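Local coordinates for putative succinylglutamate desuccinylase / aspartoacylase (Shewanella amazonensis, PDB 3FMC), which is probably a zinc-dependent hydrolase of the succinylglutamate desuccinylase/aspartoacylase family, thought to act on ester bonds, at residues Asn319-Asp324 / Glu330-Leu335; Glu185-Ala190 / Ser266-Ile271; Glu136-Arg141 / Leu154-Gln159. All blocks are in the same frame, centred on the assembly; numbering follows the deposited sequence.

Interaction 1. Residues Asn319-Asp324 / Glu330-Leu335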
# COMPACT_ATOMS: atom_id res chain seq x y z
N ASN C 319 26.03 7.63 7.53
CA ASN C 319 26.21 8.88 6.82
C ASN C 319 24.81 9.27 6.35
O ASN C 319 24.06 8.43 5.86
CB ASN C 319 27.12 8.74 5.65
CG ASN C 319 28.56 8.65 6.08
OD1 ASN C 319 28.97 9.32 7.02
ND2 ASN C 319 29.32 7.79 5.43
N LEU C 320 24.48 10.53 6.54
CA LEU C 320 23.19 11.11 6.15
C LEU C 320 23.50 12.11 5.00
O LEU C 320 24.13 13.14 5.20
CB LEU C 320 22.51 11.77 7.34
CG LEU C 320 21.09 12.27 7.10
CD1 LEU C 320 20.14 11.09 6.88
CD2 LEU C 320 20.61 13.19 8.24
N LEU C 321 23.00 11.76 3.81
CA LEU C 321 23.25 12.47 2.56
C LEU C 321 22.02 13.28 2.16
O LEU C 321 20.91 12.75 2.08
CB LEU C 321 23.61 11.47 1.47
CG LEU C 321 23.90 12.00 0.07
CD1 LEU C 321 25.22 12.86 0.06
CD2 LEU C 321 23.92 10.84 -0.96
N ARG C 322 22.26 14.55 1.88
CA ARG C 322 21.19 15.51 1.55
C ARG C 322 21.54 16.33 0.32
O ARG C 322 22.15 17.42 0.40
CB ARG C 322 20.97 16.45 2.77
CG ARG C 322 20.36 15.81 4.04
CD ARG C 322 18.92 15.38 3.84
NE ARG C 322 18.09 16.57 3.62
CZ ARG C 322 17.35 17.17 4.55
NH1 ARG C 322 17.22 16.65 5.75
NH2 ARG C 322 16.72 18.30 4.23
N LEU C 323 21.12 15.84 -0.84
CA LEU C 323 21.40 16.52 -2.12
C LEU C 323 20.65 17.85 -2.28
O LEU C 323 21.05 18.70 -3.06
CB LEU C 323 21.08 15.65 -3.34
CG LEU C 323 22.27 14.78 -3.79
CD1 LEU C 323 23.35 15.71 -4.44
CD2 LEU C 323 22.85 13.90 -2.68
N ASP C 324 19.57 17.99 -1.54
CA ASP C 324 18.82 19.24 -1.47
C ASP C 324 19.58 20.34 -0.70
O ASP C 324 19.24 21.51 -0.76
CB ASP C 324 17.44 19.00 -0.85
CG ASP C 324 17.51 18.45 0.57
OD1 ASP C 324 18.11 17.38 0.80
OD2 ASP C 324 16.88 19.07 1.46
N GLU C 330 25.44 20.71 5.75
CA GLU C 330 24.45 19.67 5.96
C GLU C 330 24.32 18.71 4.79
O GLU C 330 23.52 17.78 4.85
CB GLU C 330 23.10 20.34 6.24
CG GLU C 330 23.06 21.04 7.59
CD GLU C 330 23.38 20.09 8.76
OE1 GLU C 330 22.62 19.11 9.02
OE2 GLU C 330 24.41 20.33 9.43
N GLU C 331 25.08 18.94 3.73
CA GLU C 331 25.02 18.06 2.52
C GLU C 331 25.34 16.59 2.85
O GLU C 331 24.83 15.64 2.21
CB GLU C 331 25.95 18.60 1.42
CG GLU C 331 27.42 18.48 1.74
CD GLU C 331 28.33 19.24 0.79
OE1 GLU C 331 27.87 19.92 -0.16
OE2 GLU C 331 29.54 19.15 1.03
N LEU C 332 26.23 16.39 3.83
CA LEU C 332 26.62 15.02 4.25
C LEU C 332 27.08 15.12 5.67
O LEU C 332 28.06 15.81 5.94
CB LEU C 332 27.74 14.47 3.37
CG LEU C 332 28.28 13.06 3.67
CD1 LEU C 332 27.23 12.00 3.40
CD2 LEU C 332 29.50 12.75 2.82
N THR C 333 26.36 14.47 6.58
CA THR C 333 26.70 14.49 8.01
C THR C 333 26.78 13.07 8.56
O THR C 333 26.29 12.12 7.94
CB THR C 333 25.70 15.36 8.79
OG1 THR C 333 24.37 14.88 8.62
CG2 THR C 333 25.73 16.81 8.23
N VAL C 334 27.39 12.92 9.72
CA VAL C 334 27.54 11.60 10.37
C VAL C 334 26.66 11.61 11.59
O VAL C 334 26.69 12.55 12.37
CB VAL C 334 28.99 11.33 10.82
CG1 VAL C 334 29.10 10.00 11.49
CG2 VAL C 334 29.89 11.38 9.62
N LEU C 335 25.80 10.60 11.72
CA LEU C 335 25.00 10.44 12.91
C LEU C 335 25.72 9.37 13.74
O LEU C 335 26.23 8.38 13.20
CB LEU C 335 23.59 9.98 12.59
CG LEU C 335 22.81 10.78 11.55
CD1 LEU C 335 21.40 10.25 11.48
CD2 LEU C 335 22.82 12.27 11.88
O HOH W 1 23.10 15.57 6.30
O HOH W 2 24.61 16.63 -0.69
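L320 and T333 sit side by side on one face of an antiparallel strand pair and point the same way, with CB of L320 3.8 Å from OG1 of T333. They form the hydrogen-bonded pair: L320 N reaches T333 O at 2.8 Å, almost straight at the hydrogen (173°), and T333 N returns a bond to L320 O at 2.9 Å. T333 OG1 lies between its backbone N and carbonyl carbon (chi1 58°), where it donates to a water at 2.7 Å. That water donates to L320 O and E330 O, closing a small polar cluster. L335 CG packs near L320 CB on the same side. The other face carries two non-hydrogen-bonded pairs. L321 and L332 cross obliquely, their CD1 atoms 4.0 Å apart, and Y54 of the second subunit packs on both. N319 runs alongside V334, its OD1 3.4 Å from V334 CG2, while its ND2 bonds to E302. At the turn end, R322 N donates to E331 O from above the carbonyl plane (39° out), and R322 CB lies 3.5 Å from E330 O. Bends at chi2 and chi3 lead the arginine chain away from 330-335, and its guanidinium takes D324 side-on, in plane, through NE and NH2; NE reaches OD1 at 2.9 Å, and both carboxylate oxygens use syn lone pairs. NH2 also salt-bridges E13 of the third subunit, and NH1 bonds to A298 O. A leucine in place of R322 would probably leave the D324 carboxylate free to turn and E13 of that neighbouring subunit without this counter-charge. The two strands make a beta hairpin at the margin, within this chain, of a four-stranded antiparallel sheet, set against two other subunits of the tetramer.

Interaction 2. Residues Glu185-Ala190 / Ser266-Ile271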
# COMPACT_ATOMS: atom_id res chain seq x y z
N GLU C 185 13.34 -13.98 31.68
CA GLU C 185 14.31 -13.96 32.77
C GLU C 185 14.35 -15.27 33.55
O GLU C 185 15.42 -15.65 34.00
CB GLU C 185 14.04 -12.79 33.71
CG GLU C 185 14.28 -11.44 33.11
CD GLU C 185 13.99 -10.33 34.07
OE1 GLU C 185 14.29 -10.50 35.28
OE2 GLU C 185 13.46 -9.29 33.64
N TYR C 186 13.22 -15.97 33.68
CA TYR C 186 13.18 -17.23 34.44
C TYR C 186 13.94 -18.41 33.76
O TYR C 186 14.18 -19.44 34.41
CB TYR C 186 11.73 -17.66 34.77
CG TYR C 186 10.95 -18.14 33.57
CD1 TYR C 186 11.03 -19.46 33.14
CD2 TYR C 186 10.12 -17.26 32.86
CE1 TYR C 186 10.35 -19.89 32.02
CE2 TYR C 186 9.38 -17.71 31.76
CZ TYR C 186 9.51 -19.02 31.34
OH TYR C 186 8.81 -19.49 30.25
N GLU C 187 14.31 -18.31 32.48
CA GLU C 187 15.09 -19.34 31.85
C GLU C 187 16.26 -18.78 31.08
O GLU C 187 16.48 -19.12 29.92
CB GLU C 187 14.25 -20.27 30.95
CG GLU C 187 14.98 -21.60 30.66
CD GLU C 187 14.23 -22.49 29.66
OE1 GLU C 187 13.05 -22.21 29.46
OE2 GLU C 187 14.83 -23.44 29.09
N ARG C 188 17.04 -17.94 31.76
CA ARG C 188 18.26 -17.37 31.21
C ARG C 188 19.22 -18.44 30.65
O ARG C 188 19.90 -18.23 29.65
CB ARG C 188 18.94 -16.55 32.29
CG ARG C 188 20.31 -16.09 31.90
CD ARG C 188 20.84 -15.09 32.87
NE ARG C 188 22.27 -14.98 32.68
CZ ARG C 188 23.02 -14.02 33.21
NH1 ARG C 188 22.43 -13.07 33.95
NH2 ARG C 188 24.34 -14.02 32.98
N SER C 189 19.20 -19.64 31.24
CA SER C 189 20.05 -20.70 30.76
C SER C 189 19.79 -21.13 29.33
O SER C 189 20.70 -21.67 28.67
CB SER C 189 19.91 -21.93 31.67
OG SER C 189 18.58 -22.41 31.67
N ALA C 190 18.58 -20.90 28.81
CA ALA C 190 18.25 -21.37 27.47
C ALA C 190 19.20 -20.81 26.41
O ALA C 190 19.49 -21.47 25.42
CB ALA C 190 16.76 -21.07 27.10
N SER C 266 18.06 -31.46 22.81
CA SER C 266 18.86 -32.49 23.52
C SER C 266 18.93 -32.13 25.02
O SER C 266 18.64 -32.94 25.90
CB SER C 266 20.25 -32.60 22.88
OG SER C 266 21.08 -33.47 23.61
N HIS C 267 19.31 -30.88 25.30
CA HIS C 267 19.30 -30.37 26.67
C HIS C 267 18.01 -30.63 27.45
O HIS C 267 18.04 -31.03 28.62
CB HIS C 267 19.71 -28.88 26.67
CG HIS C 267 19.29 -28.12 27.90
ND1 HIS C 267 19.80 -28.38 29.15
CD2 HIS C 267 18.46 -27.06 28.03
CE1 HIS C 267 19.25 -27.54 30.02
NE2 HIS C 267 18.44 -26.72 29.36
N ARG C 268 16.85 -30.42 26.81
CA ARG C 268 15.55 -30.63 27.45
C ARG C 268 15.02 -32.05 27.37
O ARG C 268 13.94 -32.33 27.87
CB ARG C 268 14.52 -29.67 26.84
CG ARG C 268 14.84 -28.18 27.03
CD ARG C 268 14.82 -27.82 28.46
NE ARG C 268 13.61 -28.31 29.11
CZ ARG C 268 12.46 -27.63 29.15
NH1 ARG C 268 12.37 -26.42 28.62
NH2 ARG C 268 11.43 -28.16 29.76
N GLY C 269 15.77 -32.94 26.77
CA GLY C 269 15.38 -34.34 26.68
C GLY C 269 14.25 -34.64 25.75
O GLY C 269 13.54 -35.64 25.94
N VAL C 270 14.10 -33.80 24.73
CA VAL C 270 13.08 -34.00 23.69
C VAL C 270 13.58 -35.03 22.70
O VAL C 270 12.79 -35.79 22.18
CB VAL C 270 12.79 -32.65 22.96
CG1 VAL C 270 11.88 -32.93 21.70
CG2 VAL C 270 12.17 -31.65 23.94
N ILE C 271 14.90 -35.04 22.45
CA ILE C 271 15.56 -36.02 21.62
C ILE C 271 16.54 -36.81 22.55
O ILE C 271 17.01 -36.27 23.55
CB ILE C 271 16.27 -35.40 20.38
CG1 ILE C 271 17.35 -34.41 20.78
CG2 ILE C 271 15.22 -34.71 19.49
CD1 ILE C 271 18.16 -33.79 19.59
O HOH W 3 17.33 -24.00 29.79
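E187 and R268 reach for each other from opposite directions, but the ion pair they form is long: OE2 of E187 stands 3.9 Å from NH1 of R268. The carboxylate and guanidinium planes are turned 72° apart, so the groups do not make a flat, two-point grip. E187 gets there by stretching out, with CG opposite its backbone N (chi1 -162°) and the chain extended beyond. R268 does the reverse: CG lies beside the backbone N (chi1 -62°), and two further bends curl the chain so that NH1 is presented to the acid. Closer partners steady both ends. The hydroxyl of Y264 bonds to E187 OE2 and to R268 NH1, spanning the long gap, while S237 OG holds E187 OE1. A water makes a second bridge, donating to E187 OE2 at 2.7 Å and lying 2.8 Å from S189 OG and 3.0 Å from H267 NE2. The H267 ring thus joins the contact through solvent, and it is also stacked on Y193. Just beyond R268 the helix ends in a Schellman motif: G269 takes positive phi and two backbone bonds return into the last turn, one of them G269 N to S266 O at 3.0 Å. The result is a surface polar network of ion pair, tyrosine hydroxyl and water, linking the loop after strand 176-184 to the capped C-terminal end of helix 251-267.

Interaction 3. Residues Glu136-Arg141 / Leu154-Gln159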
# COMPACT_ATOMS: atom_id res chain seq x y z
N GLU C 136 -9.35 -23.77 27.08
CA GLU C 136 -10.78 -23.46 27.06
C GLU C 136 -11.04 -21.97 26.89
O GLU C 136 -12.04 -21.58 26.27
CB GLU C 136 -11.48 -23.97 28.33
CG GLU C 136 -13.00 -23.60 28.39
CD GLU C 136 -13.81 -24.03 27.14
OE1 GLU C 136 -13.44 -25.02 26.46
OE2 GLU C 136 -14.84 -23.37 26.84
N GLU C 137 -10.17 -21.14 27.47
CA GLU C 137 -10.31 -19.69 27.38
C GLU C 137 -10.15 -19.17 25.94
O GLU C 137 -10.80 -18.18 25.54
CB GLU C 137 -9.33 -19.00 28.34
CG GLU C 137 -9.77 -19.04 29.80
CD GLU C 137 -11.05 -18.27 30.07
OE1 GLU C 137 -11.04 -17.03 30.08
OE2 GLU C 137 -12.09 -18.91 30.26
N CYS C 138 -9.29 -19.85 25.17
CA CYS C 138 -9.08 -19.53 23.76
C CYS C 138 -10.37 -19.86 22.97
O CYS C 138 -10.80 -19.10 22.12
CB CYS C 138 -7.91 -20.32 23.17
SG CYS C 138 -6.28 -19.77 23.77
N ALA C 139 -10.93 -21.05 23.24
CA ALA C 139 -12.17 -21.48 22.60
C ALA C 139 -13.29 -20.50 22.92
O ALA C 139 -14.06 -20.13 22.06
CB ALA C 139 -12.54 -22.90 23.06
N ARG C 140 -13.39 -20.09 24.18
CA ARG C 140 -14.42 -19.17 24.59
C ARG C 140 -14.29 -17.83 23.84
O ARG C 140 -15.28 -17.22 23.43
CB ARG C 140 -14.33 -18.97 26.11
CG ARG C 140 -15.33 -17.95 26.67
CD ARG C 140 -15.39 -17.93 28.20
NE ARG C 140 -14.30 -17.17 28.83
CZ ARG C 140 -14.25 -15.85 28.89
NH1 ARG C 140 -15.20 -15.09 28.33
NH2 ARG C 140 -13.23 -15.26 29.49
N ARG C 141 -13.05 -17.38 23.68
CA ARG C 141 -12.78 -16.13 22.98
C ARG C 141 -13.28 -16.12 21.53
O ARG C 141 -13.80 -15.12 21.05
CB ARG C 141 -11.26 -15.90 22.96
CG ARG C 141 -10.89 -14.52 22.53
CD ARG C 141 -11.23 -13.53 23.61
NE ARG C 141 -10.64 -12.27 23.26
CZ ARG C 141 -10.58 -11.20 24.02
NH1 ARG C 141 -11.13 -11.18 25.23
NH2 ARG C 141 -10.00 -10.12 23.53
N LEU C 154 -6.53 -15.53 14.03
CA LEU C 154 -5.30 -16.25 13.73
C LEU C 154 -4.48 -16.51 14.97
O LEU C 154 -4.09 -17.66 15.24
CB LEU C 154 -4.44 -15.47 12.73
CG LEU C 154 -3.02 -15.95 12.44
CD1 LEU C 154 -2.97 -17.30 11.74
CD2 LEU C 154 -2.17 -14.88 11.68
N ALA C 155 -4.21 -15.45 15.72
CA ALA C 155 -3.36 -15.54 16.89
C ALA C 155 -3.89 -16.50 17.94
O ALA C 155 -3.12 -17.29 18.50
CB ALA C 155 -3.14 -14.18 17.49
N VAL C 156 -5.20 -16.44 18.19
CA VAL C 156 -5.83 -17.28 19.19
C VAL C 156 -5.81 -18.76 18.75
O VAL C 156 -5.61 -19.64 19.58
CB VAL C 156 -7.25 -16.75 19.61
CG1 VAL C 156 -7.92 -17.73 20.55
CG2 VAL C 156 -7.15 -15.37 20.24
N THR C 157 -5.92 -19.02 17.44
CA THR C 157 -5.83 -20.40 16.90
C THR C 157 -4.41 -20.95 17.10
O THR C 157 -4.24 -22.10 17.59
CB THR C 157 -6.28 -20.47 15.42
OG1 THR C 157 -7.63 -19.95 15.33
CG2 THR C 157 -6.15 -21.87 14.84
N LEU C 158 -3.39 -20.14 16.78
CA LEU C 158 -1.99 -20.52 17.03
C LEU C 158 -1.73 -20.74 18.51
O LEU C 158 -1.10 -21.73 18.90
CB LEU C 158 -1.05 -19.42 16.53
CG LEU C 158 -1.05 -19.19 15.00
CD1 LEU C 158 -0.26 -17.95 14.59
CD2 LEU C 158 -0.52 -20.41 14.30
N GLN C 159 -2.27 -19.84 19.32
CA GLN C 159 -2.08 -19.84 20.77
C GLN C 159 -2.62 -21.07 21.42
O GLN C 159 -2.00 -21.64 22.31
CB GLN C 159 -2.69 -18.58 21.36
CG GLN C 159 -2.33 -18.34 22.85
CD GLN C 159 -2.80 -17.03 23.35
OE1 GLN C 159 -2.91 -16.06 22.58
NE2 GLN C 159 -3.05 -16.93 24.67
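Q159 N donates to A155 O at 2.8 Å, the shortest polar bond within the two segments, an ordinary helical one; the side chain of the same residue meets the neighbouring helix, its CG 4.3 Å from SG of C138. The Q159 chain is extended, with CG opposite the backbone N (chi1 -170°) and CD continuing straight on, which lays the chain and its amide alongside the sulfur. Both ends of that buried amide are held: OE1 accepts from L105 N and NE2 bonds to H163 NE2, which should fix its rotation. Across the interface the central pair is C138 and V156, whose side chains come from opposite helices and pass alongside each other. V156 meets C138 with one methyl: CG1, opposite its own backbone N (chi1 174°), lies 3.7 Å from C138 CB and 3.6 Å from C138 O, so it rests against both. The sulfur of C138 lies beside the same methyl, and the C138 side chain also packs on S160 and H163 of helix 150-163. The other methyl, CG2, faces the aliphatic start of R141, whose CG is 4.5 Å away; the polar end of R141 goes to H152 through NE. Elsewhere in segment 136-141, R140 grips E137 side-on one turn back, NH2 to OE1 at 2.9 Å and NE to the other oxygen, a salt bridge within one helix. T157 and L158, on other sides of their helix, pack on strands 4-13 and 36-40. The segments run antiparallel at 156°, their axes 9.6 Å apart. This is a helical hairpin packed round a C138-V156 contact, with the aliphatic parts of R141 and Q159 at its sides, in which helix 150-163 lies between helix 123-142 and strands 4-13 and 36-40.

In the fold
From the N terminus, interaction 3 comes first: it closes the short connection between helices 123-142 and 150-163. Interaction 2 follows, closing a much longer loop of 75 residues that leaves after strand 176-184, includes strands 198-202 and 237-243 and returns at the end of helix 251-267. Interaction 1 is last, a hairpin near the C-terminal end, with five residues between its two segments. The three are in series, and none crosses or encloses another. Interactions 2 and 3 both belong to the catalytic domain, with centres about 26 Å apart. Interaction 1 sits on the other side of the chain's centre, its centre about 47 Å from that of interaction 2, where the peripheral sheet meets other subunits.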